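Local coordinates for protein nitrilotriacetate monooxygenase (Burkholderia pseudomallei, PDB 3SDO) that probably acts as an FMN-dependent monooxygenase of the NtaA/SnaA/DszA family, inserting oxygen into its substrate on a luciferase-like TIM-barrel fold, at residues 382-385 and 386-390; 246-249 and 250-254. All coordinates share one frame; numbering follows the deposited sequence.

Contact 1 closes the helix 375-387 and contact 2 lies within the helix 243-259, two helices on the outside of the luciferase-like TIM barrel; their centres are about 12 Å apart. They touch directly: W385 CZ3 reaches A246 CB at 3.5 Å, and A390 C meets Y250 CD2 at 3.6 Å, which sets the helix end of contact 1 against the first turns of contact 2. On the more exposed side E388 OE1 and R247 NH2, 3.3 Å apart, form a long, weak ion pair. Contact 2 is the one nearer the predicted FMN site, the side chains of F249 and S221 coming within about 5 Å; contact 1 lies away from the annotated sites.

Contact 1: 382-385 and 386-390; sequences MIRW and VDEGA
M382 O accepts the N-H of V386 at 3.1 Å, one of the last i to i+4 bonds before the Schellman motif closing the helix 375-387. The inward side of this turn faces the barrel, where M382 and V386 both pack on F394 of strand 393-396. Next, I383 O takes D387 N at 2.8 Å in a nearly straight bond (N-H...O 172°). The two side chains run alongside each other, I383 CG2 lying 3.4 Å from D387 OD2, while D387 OD1 is hydrogen-bonded to Y421. R384 O receives E388 N at 2.9 Å in a more bent bond (142°), and the R384 guanidinium makes a salt bridge with E381. E388 CG lies 3.3 Å from R384 O. W385 ends the series: its CG stands anti to the carbonyl carbon (chi1 -79°), which carries the indole back along the helix so that NE1 bonds E381. The helix ends at G389, whose positive phi marks the C-prime position; G389 N gives V386 O a weak bond, and A390 N reaches W385 O at 2.8 Å. This turn sets A390 CB 3.9 Å from W385 CE3.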
ATOM      1  N   MET A 382      22.435  25.642   0.878  1.00 18.84           N
ATOM      2  CA  MET A 382      22.460  24.176   1.007  1.00 18.99           C
ATOM      3  C   MET A 382      23.866  23.682   1.269  1.00 18.70           C
ATOM      4  O   MET A 382      24.072  22.806   2.120  1.00 18.62           O
ATOM      5  CB  MET A 382      21.892  23.471  -0.237  1.00 18.55           C
ATOM      6  CG  MET A 382      20.399  23.751  -0.451  1.00 22.13           C
ATOM      7  SD  MET A 382      19.740  23.061  -1.996  1.00 26.47           S
ATOM      8  CE  MET A 382      18.147  23.892  -1.960  1.00 31.87           C
ATOM      9  N   ILE A 383      24.829  24.223   0.522  1.00 18.62           N
ATOM     10  CA  ILE A 383      26.239  23.870   0.707  1.00 18.03           C
ATOM     11  C   ILE A 383      26.679  24.234   2.110  1.00 18.82           C
ATOM     12  O   ILE A 383      27.371  23.468   2.766  1.00 18.55           O
ATOM     13  CB  ILE A 383      27.135  24.543  -0.338  1.00 18.49           C
ATOM     14  CG1 ILE A 383      26.965  23.834  -1.695  1.00 18.23           C
ATOM     15  CG2 ILE A 383      28.625  24.598   0.158  1.00 17.65           C
ATOM     16  CD1 ILE A 383      27.443  24.640  -2.941  1.00 18.54           C
ATOM     17  N   ARG A 384      26.246  25.393   2.587  1.00 19.42           N
ATOM     18  CA  ARG A 384      26.579  25.821   3.942  1.00 19.41           C
ATOM     19  C   ARG A 384      26.075  24.816   4.986  1.00 19.48           C
ATOM     20  O   ARG A 384      26.829  24.432   5.901  1.00 19.18           O
ATOM     21  CB  ARG A 384      26.003  27.210   4.231  1.00 19.92           C
ATOM     22  CG  ARG A 384      26.273  27.695   5.648  1.00 20.77           C
ATOM     23  CD  ARG A 384      25.875  29.140   5.852  1.00 22.66           C
ATOM     24  NE  ARG A 384      24.478  29.241   6.233  1.00 22.64           N
ATOM     25  CZ  ARG A 384      24.013  29.288   7.479  1.00 23.37           C
ATOM     26  NH1 ARG A 384      24.838  29.221   8.517  1.00 24.64           N
ATOM     27  NH2 ARG A 384      22.695  29.395   7.687  1.00 21.97           N
ATOM     28  N   TRP A 385      24.815  24.388   4.853  1.00 19.18           N
ATOM     29  CA  TRP A 385      24.239  23.425   5.808  1.00 19.65           C
ATOM     30  C   TRP A 385      25.035  22.118   5.835  1.00 19.90           C
ATOM     31  O   TRP A 385      25.253  21.540   6.894  1.00 20.31           O
ATOM     32  CB  TRP A 385      22.767  23.115   5.477  1.00 19.86           C
ATOM     33  CG  TRP A 385      21.808  24.180   5.937  1.00 17.81           C
ATOM     34  CD1 TRP A 385      21.918  25.519   5.725  1.00 19.58           C
ATOM     35  CD2 TRP A 385      20.604  23.991   6.685  1.00 18.96           C
ATOM     36  NE1 TRP A 385      20.870  26.183   6.294  1.00 19.36           N
ATOM     37  CE2 TRP A 385      20.044  25.271   6.901  1.00 20.10           C
ATOM     38  CE3 TRP A 385      19.932  22.867   7.186  1.00 21.09           C
ATOM     39  CZ2 TRP A 385      18.845  25.459   7.588  1.00 20.81           C
ATOM     40  CZ3 TRP A 385      18.740  23.059   7.885  1.00 20.41           C
ATOM     41  CH2 TRP A 385      18.206  24.350   8.069  1.00 20.40           C
ATOM     42  N   VAL A 386      25.484  21.678   4.675  1.00 20.12           N
ATOM     43  CA  VAL A 386      26.261  20.427   4.560  1.00 20.83           C
ATOM     44  C   VAL A 386      27.708  20.623   5.054  1.00 21.33           C
ATOM     45  O   VAL A 386      28.190  19.835   5.869  1.00 21.43           O
ATOM     46  CB  VAL A 386      26.202  19.867   3.126  1.00 20.39           C
ATOM     47  CG1 VAL A 386      27.156  18.673   2.942  1.00 18.97           C
ATOM     48  CG2 VAL A 386      24.765  19.429   2.822  1.00 21.03           C
ATOM     49  N   ASP A 387      28.367  21.695   4.624  1.00 21.81           N
ATOM     50  CA  ASP A 387      29.730  22.004   5.091  1.00 22.84           C
ATOM     51  C   ASP A 387      29.814  22.096   6.608  1.00 23.02           C
ATOM     52  O   ASP A 387      30.799  21.659   7.201  1.00 22.11           O
ATOM     53  CB  ASP A 387      30.213  23.360   4.568  1.00 24.01           C
ATOM     54  CG  ASP A 387      30.698  23.318   3.141  1.00 25.09           C
ATOM     55  OD1 ASP A 387      30.805  22.232   2.529  1.00 26.30           O
ATOM     56  OD2 ASP A 387      30.986  24.419   2.651  1.00 30.93           O
ATOM     57  N   GLU A 388      28.787  22.685   7.226  1.00 22.42           N
ATOM     58  CA  GLU A 388      28.871  23.053   8.631  1.00 23.46           C
ATOM     59  C   GLU A 388      28.210  22.046   9.547  1.00 23.28           C
ATOM     60  O   GLU A 388      28.080  22.294  10.745  1.00 24.27           O
ATOM     61  CB  GLU A 388      28.303  24.472   8.835  1.00 23.29           C
ATOM     62  CG  GLU A 388      29.074  25.552   8.073  1.00 25.28           C
ATOM     63  CD  GLU A 388      30.572  25.536   8.395  1.00 31.91           C
ATOM     64  OE1 GLU A 388      30.871  25.545   9.597  1.00 34.89           O
ATOM     65  OE2 GLU A 388      31.413  25.527   7.457  1.00 35.61           O
ATOM     66  N   GLY A 389      27.791  20.910   9.008  1.00 22.82           N
ATOM     67  CA  GLY A 389      27.292  19.807   9.845  1.00 22.37           C
ATOM     68  C   GLY A 389      25.840  19.895  10.277  1.00 21.72           C
ATOM     69  O   GLY A 389      25.503  19.495  11.388  1.00 21.55           O
ATOM     70  N   ALA A 390      24.969  20.413   9.419  1.00 20.81           N
ATOM     71  CA  ALA A 390      23.530  20.403   9.704  1.00 20.73           C
ATOM     72  C   ALA A 390      22.787  19.396   8.835  1.00 19.66           C
ATOM     73  O   ALA A 390      21.609  19.125   9.082  1.00 19.37           O
ATOM     74  CB  ALA A 390      22.927  21.774   9.503  1.00 21.36           C
TER

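Contact 2: 246-249 and 250-254; sequences ARVF and YRRVK
F249 and V253, one turn apart, form the tightly packed side of this stretch of helix 243-259, the helix of a beta-alpha-beta unit between strands 235-238 and 268-277 in the TIM barrel. V253 CG2 sits over one face of the phenyl ring, 3.8 Å from its centroid and 16° off the normal, a CH-pi contact displaced toward the rim, with CZ the nearest ring atom. F249 CG lies anti to the backbone N (chi1 -177°), which swings the ring out from the helix with a slight lean toward the C-terminus, so that one face meets V253 CG2. Both residues also rest on V236 of strand 235-238. The backbone of the same turn is regular: V253 N bonds F249 O at 3.0 Å, and Y250 N bonds A246 O at 2.8 Å. Y250 turns its ring to another flank, where OH is hydrogen-bonded to D392. R252 also packs closely: it bends at its third torsion (70°) and lays CD against V248 CG1 at 3.6 Å, its guanidinium continuing to a salt bridge with D223.

The looser, solvent side is where V248 and R251, both exposed, meet. R251 CG still packs 3.3 Å from R247 O, and the looseness is confined to the far end of the chain. R247 NE and R251 NE lie 5.6 Å apart, and R251 NH2 comes no nearer to V248 CG2 than 3.9 Å.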
ATOM      1  N   ALA A 246      19.072  22.663  13.409  1.00 24.92           N
ATOM      2  CA  ALA A 246      19.432  21.499  12.585  1.00 23.94           C
ATOM      3  C   ALA A 246      20.813  20.984  12.944  1.00 24.07           C
ATOM      4  O   ALA A 246      21.053  19.783  12.985  1.00 24.21           O
ATOM      5  CB  ALA A 246      19.373  21.863  11.121  1.00 23.04           C
ATOM      6  N   ARG A 247      21.724  21.900  13.228  1.00 24.22           N
ATOM      7  CA  ARG A 247      23.065  21.520  13.590  1.00 24.59           C
ATOM      8  C   ARG A 247      23.084  20.785  14.937  1.00 24.18           C
ATOM      9  O   ARG A 247      23.805  19.806  15.112  1.00 22.43           O
ATOM     10  CB  ARG A 247      23.911  22.766  13.650  1.00 25.61           C
ATOM     11  CG  ARG A 247      25.315  22.527  13.978  1.00 29.54           C
ATOM     12  CD  ARG A 247      26.051  23.844  13.895  1.00 35.22           C
ATOM     13  NE  ARG A 247      27.281  23.684  13.166  1.00 39.70           N
ATOM     14  CZ  ARG A 247      28.139  24.668  12.930  1.00 42.06           C
ATOM     15  NH1 ARG A 247      27.891  25.908  13.376  1.00 44.15           N
ATOM     16  NH2 ARG A 247      29.247  24.400  12.255  1.00 41.51           N
ATOM     17  N   VAL A 248      22.289  21.254  15.891  1.00 23.92           N
ATOM     18  CA  VAL A 248      22.183  20.558  17.185  1.00 24.15           C
ATOM     19  C   VAL A 248      21.565  19.184  16.976  1.00 23.30           C
ATOM     20  O   VAL A 248      22.072  18.202  17.488  1.00 22.98           O
ATOM     21  CB  VAL A 248      21.371  21.354  18.226  1.00 24.34           C
ATOM     22  CG1 VAL A 248      21.085  20.483  19.468  1.00 24.92           C
ATOM     23  CG2 VAL A 248      22.128  22.659  18.605  1.00 26.42           C
ATOM     24  N   PHE A 249      20.499  19.118  16.181  1.00 23.13           N
ATOM     25  CA  PHE A 249      19.841  17.865  15.890  1.00 22.68           C
ATOM     26  C   PHE A 249      20.808  16.882  15.246  1.00 22.46           C
ATOM     27  O   PHE A 249      20.896  15.730  15.673  1.00 21.28           O
ATOM     28  CB  PHE A 249      18.632  18.102  15.005  1.00 22.44           C
ATOM     29  CG  PHE A 249      17.843  16.870  14.717  1.00 22.70           C
ATOM     30  CD1 PHE A 249      17.076  16.279  15.712  1.00 23.70           C
ATOM     31  CD2 PHE A 249      17.858  16.296  13.460  1.00 21.32           C
ATOM     32  CE1 PHE A 249      16.332  15.145  15.451  1.00 23.46           C
ATOM     33  CE2 PHE A 249      17.120  15.158  13.201  1.00 20.76           C
ATOM     34  CZ  PHE A 249      16.360  14.584  14.197  1.00 22.97           C
ATOM     35  N   TYR A 250      21.555  17.360  14.246  1.00 22.01           N
ATOM     36  CA  TYR A 250      22.532  16.529  13.548  1.00 21.59           C
ATOM     37  C   TYR A 250      23.514  15.913  14.549  1.00 22.05           C
ATOM     38  O   TYR A 250      23.745  14.710  14.518  1.00 21.46           O
ATOM     39  CB  TYR A 250      23.262  17.369  12.485  1.00 21.84           C
ATOM     40  CG  TYR A 250      24.241  16.627  11.587  1.00 21.25           C
ATOM     41  CD1 TYR A 250      25.550  16.391  11.990  1.00 21.22           C
ATOM     42  CD2 TYR A 250      23.886  16.272  10.298  1.00 20.46           C
ATOM     43  CE1 TYR A 250      26.465  15.733  11.149  1.00 22.61           C
ATOM     44  CE2 TYR A 250      24.789  15.635   9.447  1.00 22.82           C
ATOM     45  CZ  TYR A 250      26.075  15.367   9.874  1.00 21.29           C
ATOM     46  OH  TYR A 250      26.953  14.719   9.026  1.00 21.79           O
ATOM     47  N   ARG A 251      24.070  16.741  15.438  1.00 22.93           N
ATOM     48  CA  ARG A 251      25.059  16.304  16.436  1.00 23.66           C
ATOM     49  C   ARG A 251      24.493  15.295  17.421  1.00 22.99           C
ATOM     50  O   ARG A 251      25.163  14.326  17.757  1.00 22.48           O
ATOM     51  CB  ARG A 251      25.647  17.513  17.203  1.00 25.37           C
ATOM     52  CG  ARG A 251      26.557  18.400  16.345  1.00 29.95           C
ATOM     53  CD  ARG A 251      27.517  19.287  17.151  1.00 37.10           C
ATOM     54  NE  ARG A 251      26.851  20.449  17.733  1.00 41.54           N
ATOM     55  CZ  ARG A 251      26.382  20.532  18.982  1.00 44.89           C
ATOM     56  NH1 ARG A 251      26.488  19.508  19.840  1.00 47.74           N
ATOM     57  NH2 ARG A 251      25.797  21.656  19.378  1.00 43.82           N
ATOM     58  N   ARG A 252      23.255  15.508  17.858  1.00 22.55           N
ATOM     59  CA  ARG A 252      22.607  14.589  18.803  1.00 22.98           C
ATOM     60  C   ARG A 252      22.312  13.223  18.187  1.00 22.36           C
ATOM     61  O   ARG A 252      22.522  12.190  18.838  1.00 22.68           O
ATOM     62  CB  ARG A 252      21.317  15.215  19.359  1.00 22.86           C
ATOM     63  CG  ARG A 252      21.554  16.481  20.149  1.00 23.85           C
ATOM     64  CD  ARG A 252      20.248  17.116  20.595  1.00 23.46           C
ATOM     65  NE  ARG A 252      19.578  16.317  21.616  1.00 25.39           N
ATOM     66  CZ  ARG A 252      18.304  16.473  21.971  1.00 29.28           C
ATOM     67  NH1 ARG A 252      17.538  17.377  21.356  1.00 28.73           N
ATOM     68  NH2 ARG A 252      17.783  15.710  22.929  1.00 29.41           N
ATOM     69  N   VAL A 253      21.838  13.214  16.936  1.00 21.47           N
ATOM     70  CA  VAL A 253      21.506  11.959  16.250  1.00 20.42           C
ATOM     71  C   VAL A 253      22.788  11.139  16.028  1.00 21.13           C
ATOM     72  O   VAL A 253      22.838   9.925  16.289  1.00 21.30           O
ATOM     73  CB  VAL A 253      20.805  12.214  14.905  1.00 20.72           C
ATOM     74  CG1 VAL A 253      20.802  10.910  14.038  1.00 19.17           C
ATOM     75  CG2 VAL A 253      19.382  12.778  15.147  1.00 19.71           C
ATOM     76  N   LYS A 254      23.839  11.804  15.577  1.00 21.14           N
ATOM     77  CA  LYS A 254      25.110  11.120  15.363  1.00 21.53           C
ATOM     78  C   LYS A 254      25.686  10.575  16.667  1.00 22.29           C
ATOM     79  O   LYS A 254      26.150   9.427  16.701  1.00 22.70           O
ATOM     80  CB  LYS A 254      26.108  12.040  14.646  1.00 21.86           C
ATOM     81  CG  LYS A 254      25.652  12.451  13.233  1.00 22.32           C
ATOM     82  CD  LYS A 254      25.961  11.449  12.121  1.00 23.47           C
ATOM     83  CE  LYS A 254      25.462  12.031  10.773  1.00 22.58           C
ATOM     84  NZ  LYS A 254      25.700  11.237   9.559  1.00 19.03           N
TER